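Local atomic coordinates of YkuI protein (Bacillus subtilis, PDB entry 2BAS), a protein that probably acts as a phosphodiesterase on the second messenger cyclic di-GMP through its EAL domain, which is joined to a C-terminal signalling domain. Residues 336-341 with 345-350; 405-408 with 414-417; 147-152 with 158-163. All blocks are in the same frame, centred on the assembly; numbering follows the deposited sequence.

Overall arrangement
The three contacts follow one another along the chain. None nests in another, and none cross. Contact 3 comes first. It closes the loop between strand 143-147 and helix 156-167 within the EAL domain. The chain then completes that domain and runs through the long helix 271-311 into the C-terminal domain. There contact 1 closes the turn between strands 335-340 and 349-353. Contact 2 later closes the hairpin of strands 401-409 and 413-419. Strands 335-340 and 413-419 are neighbours, so contacts 1 and 2 share one antiparallel sheet, their centres about 9 Å apart. The centre of contact 3 lies about 50 Å from that of contact 1.

Contact 1. Residues 336-341 with 345-350; sequences IYMCDE and QLTGNV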
loop_
_atom_site.group_PDB
_atom_site.type_symbol
_atom_site.label_atom_id
_atom_site.label_comp_id
_atom_site.label_asym_id
_atom_site.label_seq_id
_atom_site.Cartn_x
_atom_site.Cartn_y
_atom_site.Cartn_z
ATOM N N ILE A 336 -12.307 20.290 -16.059
ATOM C CA ILE A 336 -11.109 20.820 -16.733
ATOM C C ILE A 336 -10.559 22.038 -15.972
ATOM O O ILE A 336 -11.338 22.893 -15.538
ATOM C CB ILE A 336 -11.397 21.188 -18.213
ATOM C CG1 ILE A 336 -12.031 19.997 -18.932
ATOM C CG2 ILE A 336 -10.114 21.628 -18.951
ATOM C CD1 ILE A 336 -12.374 20.238 -20.395
ATOM N N TYR A 337 -9.228 22.098 -15.818
ATOM C CA TYR A 337 -8.518 23.205 -15.157
ATOM C C TYR A 337 -7.030 23.212 -15.556
ATOM O O TYR A 337 -6.524 22.206 -16.069
ATOM C CB TYR A 337 -8.659 23.116 -13.623
ATOM C CG TYR A 337 -8.042 21.875 -12.994
ATOM C CD1 TYR A 337 -6.784 21.911 -12.389
ATOM C CD2 TYR A 337 -8.713 20.670 -13.023
ATOM C CE1 TYR A 337 -6.225 20.749 -11.822
ATOM C CE2 TYR A 337 -8.177 19.524 -12.478
ATOM C CZ TYR A 337 -6.943 19.556 -11.876
ATOM O OH TYR A 337 -6.464 18.374 -11.346
HETATM N N MSE A 338 -6.340 24.332 -15.295
HETATM C CA MSE A 338 -4.913 24.518 -15.613
HETATM C C MSE A 338 -4.061 24.903 -14.403
HETATM O O MSE A 338 -4.520 25.650 -13.536
HETATM C CB MSE A 338 -4.740 25.616 -16.668
HETATM C CG MSE A 338 -4.926 25.188 -18.109
HETATM SE SE MSE A 338 -5.230 26.724 -19.317
HETATM C CE MSE A 338 -3.600 27.872 -18.943
ATOM N N CYS A 339 -2.808 24.439 -14.379
ATOM C CA CYS A 339 -1.857 24.746 -13.300
ATOM C C CYS A 339 -0.477 25.118 -13.850
ATOM O O CYS A 339 -0.148 24.740 -14.978
ATOM C CB CYS A 339 -1.664 23.522 -12.396
ATOM S SG CYS A 339 -3.127 22.858 -11.580
ATOM N N ASP A 340 0.338 25.805 -13.036
ATOM C CA ASP A 340 1.729 26.171 -13.402
ATOM C C ASP A 340 2.768 25.133 -12.911
ATOM O O ASP A 340 2.384 24.132 -12.307
ATOM C CB ASP A 340 2.089 27.613 -12.969
ATOM C CG ASP A 340 2.299 27.774 -11.451
ATOM O OD1 ASP A 340 2.250 26.770 -10.697
ATOM O OD2 ASP A 340 2.530 28.932 -11.007
ATOM N N GLU A 341 4.061 25.379 -13.145
ATOM C CA GLU A 341 5.099 24.392 -12.814
ATOM C C GLU A 341 5.045 23.893 -11.362
ATOM O O GLU A 341 5.406 22.756 -11.084
ATOM C CB GLU A 341 6.529 24.899 -13.082
ATOM C CG GLU A 341 6.684 26.171 -13.878
ATOM C CD GLU A 341 6.856 27.387 -12.980
ATOM O OE1 GLU A 341 6.058 27.545 -12.021
ATOM O OE2 GLU A 341 7.792 28.189 -13.226
ATOM N N GLN A 345 -3.003 26.409 -9.348
ATOM C CA GLN A 345 -4.065 26.440 -10.331
ATOM C C GLN A 345 -4.196 27.848 -10.926
ATOM O O GLN A 345 -4.402 28.811 -10.192
ATOM C CB GLN A 345 -5.368 25.974 -9.692
ATOM C CG GLN A 345 -6.397 25.550 -10.696
ATOM C CD GLN A 345 -7.483 24.665 -10.122
ATOM O OE1 GLN A 345 -7.225 23.786 -9.308
ATOM N NE2 GLN A 345 -8.701 24.868 -10.579
ATOM N N LEU A 346 -4.046 27.958 -12.249
ATOM C CA LEU A 346 -4.092 29.249 -12.968
ATOM C C LEU A 346 -5.509 29.714 -13.336
ATOM O O LEU A 346 -5.703 30.855 -13.749
ATOM C CB LEU A 346 -3.252 29.173 -14.254
ATOM C CG LEU A 346 -1.732 28.957 -14.203
ATOM C CD1 LEU A 346 -1.153 28.520 -15.568
ATOM C CD2 LEU A 346 -0.998 30.189 -13.669
ATOM N N THR A 347 -6.484 28.820 -13.201
ATOM C CA THR A 347 -7.870 29.067 -13.596
ATOM C C THR A 347 -8.825 28.564 -12.524
ATOM O O THR A 347 -8.441 27.775 -11.671
ATOM C CB THR A 347 -8.241 28.222 -14.838
ATOM O OG1 THR A 347 -8.030 26.833 -14.541
ATOM C CG2 THR A 347 -7.438 28.614 -16.059
ATOM N N GLY A 348 -10.085 28.985 -12.584
ATOM C CA GLY A 348 -11.116 28.309 -11.810
ATOM C C GLY A 348 -11.313 26.944 -12.457
ATOM O O GLY A 348 -10.549 26.565 -13.354
ATOM N N ASN A 349 -12.325 26.200 -12.009
ATOM C CA ASN A 349 -12.671 24.933 -12.637
ATOM C C ASN A 349 -13.863 25.132 -13.546
ATOM O O ASN A 349 -14.694 26.015 -13.292
ATOM C CB ASN A 349 -13.088 23.888 -11.594
ATOM C CG ASN A 349 -11.920 23.202 -10.929
ATOM O OD1 ASN A 349 -10.767 23.406 -11.291
ATOM N ND2 ASN A 349 -12.217 22.381 -9.940
ATOM N N VAL A 350 -13.946 24.325 -14.606
ATOM C CA VAL A 350 -15.218 24.148 -15.306
ATOM C C VAL A 350 -15.625 22.724 -14.976
ATOM O O VAL A 350 -14.775 21.826 -14.955
ATOM C CB VAL A 350 -15.203 24.484 -16.836
ATOM C CG1 VAL A 350 -14.776 25.927 -17.043
ATOM C CG2 VAL A 350 -14.308 23.554 -17.638
#
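Thr347 OG1 accepts a hydrogen bond from Met338 N at 3.1 Å and donates one to Gly348 O at 2.8 Å. Its chi1 of 58° sets OG1 between its own N and carbonyl carbon, facing the strand. A backbone bond from Leu346 N to Met338 O (2.7 Å) follows on one side. On the other, Ile336 and Val350 form a hydrogen-bonded antiparallel pair, with Ile336 CB 3.8 Å from Val350 CG2. Leu346 CD1 packs on the end of the Met338 side chain, a selenomethionine, 4.2 Å from its CE.

The Tyr337 side chain rests against two amides. Asn349 lies beside it, pointing the same way, with its amide plane turned 45° from the ring. The Gln345 chain crosses the tyrosine at about a right angle, its amide turned 31° from the ring.

Further out, Gln345 NE2 donates to Thr347 O at 3.1 Å and weakly to Asn349 OD1. Its OE1 accepts from Trp368 NE1, so both ends of the amide are held. Asp319 OD1, on helix 318-328, accepts a hydrogen bond from Gly348 N. The whole is an irregular antiparallel beta hairpin in the sheet of the C-terminal signalling domain.

Contact 2. Residues 405-408 with 414-417; sequences FSYP and YLFI
Tyr407 and Leu415 face each other across a hydrogen-bonded pair of the antiparallel strands. The two side chains cross obliquely. Leu415 CD2 meets the near side of the tyrosine, 3.9 Å from Tyr407 CD2, and also approaches Tyr407 CB. Tyr407 CG is anti to the backbone N (chi1 180°), which carries the far end of the ring away from strand 414-417. Its OH ends at His304 ND1 in a hydrogen bond.

Phe405 and Ile417 lie on the same face. They touch near the backbone, with Phe405 CB 4.4 Å from Ile417 CB. The end of the phenyl group turns from strand 414-417 toward the ring of Phe299, with Ile417 CD1 still beside the Phe405 ring. Helix 271-311 packs on this face, with Val303 touching both Tyr407 and Ile417.

The other face holds Ser406, Phe416, Pro408 and Tyr414. Ser406 OG sits obliquely to the Phe416 ring, 3.8 Å from CE2. Pro408 CB lies 4.2 Å from Tyr414 CE2, an apolar contact. Met381 of helix 374-384 touches Ser406 and Tyr414.

Four backbone bonds join the strands. Phe405 N gives to Ile417 O at 2.7 Å, and Leu415 N gives to Tyr407 O at 3.0 Å. The two return bonds complete the pairs.

The side chains meet across the strands by apolar and van der Waals contact alone. The polar work between these segments is done by the backbone, and the hairpin thus offers a largely apolar surface to a helix on each face.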
loop_
_atom_site.group_PDB
_atom_site.type_symbol
_atom_site.label_atom_id
_atom_site.label_comp_id
_atom_site.label_asym_id
_atom_site.label_seq_id
_atom_site.Cartn_x
_atom_site.Cartn_y
_atom_site.Cartn_z
ATOM N N PHE A 405 -6.441 13.133 -17.652
ATOM C CA PHE A 405 -5.507 13.284 -18.765
ATOM C C PHE A 405 -4.711 14.594 -18.650
ATOM O O PHE A 405 -5.315 15.663 -18.584
ATOM C CB PHE A 405 -6.238 13.231 -20.102
ATOM C CG PHE A 405 -5.324 13.304 -21.276
ATOM C CD1 PHE A 405 -4.723 12.148 -21.778
ATOM C CD2 PHE A 405 -5.022 14.530 -21.864
ATOM C CE1 PHE A 405 -3.858 12.212 -22.858
ATOM C CE2 PHE A 405 -4.147 14.598 -22.955
ATOM C CZ PHE A 405 -3.564 13.443 -23.446
ATOM N N SER A 406 -3.377 14.486 -18.638
ATOM C CA SER A 406 -2.437 15.615 -18.470
ATOM C C SER A 406 -1.802 16.032 -19.782
ATOM O O SER A 406 -1.198 15.211 -20.458
ATOM C CB SER A 406 -1.275 15.211 -17.567
ATOM O OG SER A 406 -1.745 14.749 -16.335
ATOM N N TYR A 407 -1.883 17.318 -20.097
ATOM C CA TYR A 407 -1.403 17.833 -21.365
ATOM C C TYR A 407 -0.487 19.042 -21.154
ATOM O O TYR A 407 -0.853 19.961 -20.425
ATOM C CB TYR A 407 -2.601 18.211 -22.235
ATOM C CG TYR A 407 -2.234 18.770 -23.579
ATOM C CD1 TYR A 407 -2.064 17.933 -24.676
ATOM C CD2 TYR A 407 -2.065 20.139 -23.768
ATOM C CE1 TYR A 407 -1.729 18.440 -25.918
ATOM C CE2 TYR A 407 -1.733 20.664 -25.029
ATOM C CZ TYR A 407 -1.564 19.808 -26.086
ATOM O OH TYR A 407 -1.232 20.298 -27.329
ATOM N N PRO A 408 0.719 19.029 -21.761
ATOM C CA PRO A 408 1.606 20.190 -21.683
ATOM C C PRO A 408 1.296 21.244 -22.752
ATOM O O PRO A 408 1.206 20.925 -23.936
ATOM C CB PRO A 408 3.004 19.587 -21.909
ATOM C CG PRO A 408 2.780 18.348 -22.699
ATOM C CD PRO A 408 1.332 17.919 -22.518
ATOM N N TYR A 414 -0.040 23.780 -17.624
ATOM C CA TYR A 414 -0.476 22.403 -17.678
ATOM C C TYR A 414 -1.985 22.303 -17.594
ATOM O O TYR A 414 -2.631 23.006 -16.820
ATOM C CB TYR A 414 0.246 21.558 -16.607
ATOM C CG TYR A 414 1.736 21.602 -16.806
ATOM C CD1 TYR A 414 2.514 22.564 -16.170
ATOM C CD2 TYR A 414 2.362 20.729 -17.689
ATOM C CE1 TYR A 414 3.890 22.646 -16.395
ATOM C CE2 TYR A 414 3.741 20.797 -17.921
ATOM C CZ TYR A 414 4.497 21.757 -17.271
ATOM O OH TYR A 414 5.861 21.820 -17.492
ATOM N N LEU A 415 -2.522 21.414 -18.420
ATOM C CA LEU A 415 -3.938 21.255 -18.591
ATOM C C LEU A 415 -4.339 19.899 -18.025
ATOM O O LEU A 415 -3.659 18.884 -18.246
ATOM C CB LEU A 415 -4.256 21.347 -20.079
ATOM C CG LEU A 415 -5.660 21.098 -20.633
ATOM C CD1 LEU A 415 -6.621 22.236 -20.276
ATOM C CD2 LEU A 415 -5.547 20.933 -22.154
ATOM N N PHE A 416 -5.446 19.890 -17.285
ATOM C CA PHE A 416 -5.925 18.664 -16.696
ATOM C C PHE A 416 -7.374 18.462 -17.086
ATOM O O PHE A 416 -8.203 19.381 -16.966
ATOM C CB PHE A 416 -5.720 18.695 -15.191
ATOM C CG PHE A 416 -4.289 18.874 -14.796
ATOM C CD1 PHE A 416 -3.750 20.152 -14.639
ATOM C CD2 PHE A 416 -3.467 17.772 -14.623
ATOM C CE1 PHE A 416 -2.424 20.330 -14.310
ATOM C CE2 PHE A 416 -2.145 17.932 -14.288
ATOM C CZ PHE A 416 -1.617 19.208 -14.125
ATOM N N ILE A 417 -7.651 17.274 -17.621
ATOM C CA ILE A 417 -8.983 16.891 -18.065
ATOM C C ILE A 417 -9.370 15.592 -17.368
ATOM O O ILE A 417 -8.752 14.559 -17.607
ATOM C CB ILE A 417 -9.010 16.656 -19.568
ATOM C CG1 ILE A 417 -8.560 17.911 -20.325
ATOM C CG2 ILE A 417 -10.380 16.233 -19.994
ATOM C CD1 ILE A 417 -8.252 17.656 -21.797
#

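Contact 3. Residues 147-152 with 158-163; sequences ITEHNF and QLYHML
Leu159 and Phe152 make the main apolar contact. Leu159 CD2 stands over the centre of the Phe152 ring, 4.1 Å from its centroid and 8° off the normal. This is a CH-pi contact over the face. Leu159 CG is anti to the backbone N (chi1 179°), which carries CD2 out over the ring. Leu159 CB meets the same ring nearer its rim, 3.7 Å from Phe152 CE2.

Ile147 continues the apolar cluster. Its CG2 lies 4.2 Å from Leu159 CD2, so that methyl sits between Ile147 and the phenyl ring. Ile147 CG1 meets Leu163 CD2 at 4.0 Å. Ile147 and the two leucines lie alongside one another, their side chains running in opposite senses. The two leucines are one helical turn apart, and Leu163 N bonds to Leu159 O.

The polar part is a single hydrogen bond. Tyr160 OH donates to Glu149 OE1, modelled at 2.5 Å, a length not to be pressed at this resolution. OE1 lies in the plane of the tyrosine ring, at its edge. The carboxylate plane stands almost perpendicular to the ring, 88° from it. Glu149 OE2 is near the hydroxyl but badly angled for a bond. Arg187 adds a long, weak ion pair to OE1.

Residues 147-152 leave the end of strand 143-147, and residues 158-163 belong to the helix that follows. The contact thus packs a beta-alpha unit of the EAL barrel against itself. Strand 172-178 runs parallel beside strand 143-147, bonds to Ile147 and touches Leu163. Helix 115-118 lies against Ile147 and Phe152, while helix 185-191 borders Glu149 and Tyr160.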
loop_
_atom_site.group_PDB
_atom_site.type_symbol
_atom_site.label_atom_id
_atom_site.label_comp_id
_atom_site.label_asym_id
_atom_site.label_seq_id
_atom_site.Cartn_x
_atom_site.Cartn_y
_atom_site.Cartn_z
ATOM N N ILE A 147 4.511 -17.546 10.491
ATOM C CA ILE A 147 3.893 -17.076 11.717
ATOM C C ILE A 147 2.524 -16.443 11.430
ATOM O O ILE A 147 2.331 -15.794 10.396
ATOM C CB ILE A 147 4.813 -16.065 12.461
ATOM C CG1 ILE A 147 6.229 -16.629 12.629
ATOM C CG2 ILE A 147 4.244 -15.721 13.837
ATOM C CD1 ILE A 147 6.325 -17.837 13.581
ATOM N N THR A 148 1.578 -16.664 12.340
ATOM C CA THR A 148 0.253 -16.068 12.254
ATOM C C THR A 148 0.078 -15.167 13.472
ATOM O O THR A 148 -0.094 -15.655 14.593
ATOM C CB THR A 148 -0.868 -17.138 12.228
ATOM O OG1 THR A 148 -0.543 -18.162 11.281
ATOM C CG2 THR A 148 -2.208 -16.512 11.851
ATOM N N GLU A 149 0.133 -13.856 13.250
ATOM C CA GLU A 149 0.038 -12.885 14.347
ATOM C C GLU A 149 -1.406 -12.547 14.682
ATOM O O GLU A 149 -1.672 -11.825 15.639
ATOM C CB GLU A 149 0.781 -11.598 14.010
ATOM C CG GLU A 149 2.127 -11.788 13.363
ATOM C CD GLU A 149 2.558 -10.539 12.645
ATOM O OE1 GLU A 149 2.185 -9.435 13.096
ATOM O OE2 GLU A 149 3.263 -10.659 11.625
ATOM N N HIS A 150 -2.332 -13.046 13.872
ATOM C CA HIS A 150 -3.750 -12.876 14.134
ATOM C C HIS A 150 -4.094 -13.471 15.504
ATOM O O HIS A 150 -4.816 -12.863 16.296
ATOM C CB HIS A 150 -4.574 -13.525 13.009
ATOM C CG HIS A 150 -5.984 -13.857 13.396
ATOM N ND1 HIS A 150 -6.920 -12.895 13.716
ATOM C CD2 HIS A 150 -6.618 -15.050 13.509
ATOM C CE1 HIS A 150 -8.067 -13.479 14.015
ATOM N NE2 HIS A 150 -7.910 -14.787 13.900
ATOM N N ASN A 151 -3.532 -14.642 15.788
ATOM C CA ASN A 151 -3.853 -15.389 16.998
ATOM C C ASN A 151 -3.155 -14.945 18.293
ATOM O O ASN A 151 -3.484 -15.445 19.368
ATOM C CB ASN A 151 -3.566 -16.872 16.748
ATOM C CG ASN A 151 -4.435 -17.453 15.655
ATOM O OD1 ASN A 151 -5.646 -17.222 15.623
ATOM N ND2 ASN A 151 -3.827 -18.217 14.757
ATOM N N PHE A 152 -2.225 -13.995 18.193
ATOM C CA PHE A 152 -1.285 -13.722 19.286
ATOM C C PHE A 152 -1.835 -12.976 20.497
ATOM O O PHE A 152 -2.257 -11.824 20.393
ATOM C CB PHE A 152 -0.028 -13.031 18.749
ATOM C CG PHE A 152 1.176 -13.203 19.624
ATOM C CD1 PHE A 152 1.603 -14.477 19.998
ATOM C CD2 PHE A 152 1.893 -12.099 20.065
ATOM C CE1 PHE A 152 2.719 -14.648 20.811
ATOM C CE2 PHE A 152 3.015 -12.257 20.874
ATOM C CZ PHE A 152 3.430 -13.535 21.248
ATOM N N GLN A 158 7.572 -8.519 21.764
ATOM C CA GLN A 158 8.296 -9.634 22.355
ATOM C C GLN A 158 8.486 -10.733 21.298
ATOM O O GLN A 158 9.555 -11.340 21.205
ATOM C CB GLN A 158 7.529 -10.171 23.572
ATOM C CG GLN A 158 8.300 -11.128 24.484
ATOM C CD GLN A 158 9.186 -10.431 25.503
ATOM O OE1 GLN A 158 9.397 -9.218 25.447
ATOM N NE2 GLN A 158 9.710 -11.206 26.450
ATOM N N LEU A 159 7.443 -10.977 20.505
ATOM C CA LEU A 159 7.498 -11.949 19.424
ATOM C C LEU A 159 8.497 -11.524 18.354
ATOM O O LEU A 159 9.279 -12.339 17.864
ATOM C CB LEU A 159 6.114 -12.131 18.793
ATOM C CG LEU A 159 5.972 -13.099 17.610
ATOM C CD1 LEU A 159 6.270 -14.538 18.017
ATOM C CD2 LEU A 159 4.585 -13.013 17.018
ATOM N N TYR A 160 8.463 -10.240 18.007
ATOM C CA TYR A 160 9.327 -9.673 16.974
ATOM C C TYR A 160 10.776 -9.696 17.427
ATOM O O TYR A 160 11.694 -9.745 16.609
ATOM C CB TYR A 160 8.874 -8.244 16.640
ATOM C CG TYR A 160 7.605 -8.162 15.804
ATOM C CD1 TYR A 160 7.256 -6.977 15.146
ATOM C CD2 TYR A 160 6.769 -9.271 15.642
ATOM C CE1 TYR A 160 6.089 -6.894 14.369
ATOM C CE2 TYR A 160 5.611 -9.201 14.870
ATOM C CZ TYR A 160 5.278 -8.015 14.238
ATOM O OH TYR A 160 4.137 -7.959 13.479
ATOM N N HIS A 161 10.957 -9.667 18.746
ATOM C CA HIS A 161 12.267 -9.774 19.370
ATOM C C HIS A 161 12.882 -11.144 19.064
ATOM O O HIS A 161 13.971 -11.204 18.489
ATOM C CB HIS A 161 12.159 -9.502 20.878
ATOM C CG HIS A 161 13.438 -9.685 21.635
ATOM N ND1 HIS A 161 14.406 -8.707 21.710
ATOM C CD2 HIS A 161 13.895 -10.724 22.376
ATOM C CE1 HIS A 161 15.410 -9.141 22.454
ATOM N NE2 HIS A 161 15.125 -10.362 22.869
HETATM N N MSE A 162 12.179 -12.232 19.401
HETATM C CA MSE A 162 12.703 -13.572 19.115
HETATM C C MSE A 162 12.727 -13.893 17.630
HETATM O O MSE A 162 13.510 -14.738 17.193
HETATM C CB MSE A 162 11.983 -14.686 19.889
HETATM C CG MSE A 162 10.559 -14.941 19.470
HETATM SE SE MSE A 162 10.144 -16.850 19.330
HETATM C CE MSE A 162 10.750 -17.117 17.490
ATOM N N LEU A 163 11.875 -13.226 16.857
ATOM C CA LEU A 163 11.880 -13.408 15.413
ATOM C C LEU A 163 13.104 -12.747 14.797
ATOM O O LEU A 163 13.711 -13.295 13.878
ATOM C CB LEU A 163 10.588 -12.907 14.772
ATOM C CG LEU A 163 9.405 -13.875 14.902
ATOM C CD1 LEU A 163 8.132 -13.246 14.381
ATOM C CD2 LEU A 163 9.664 -15.205 14.202
#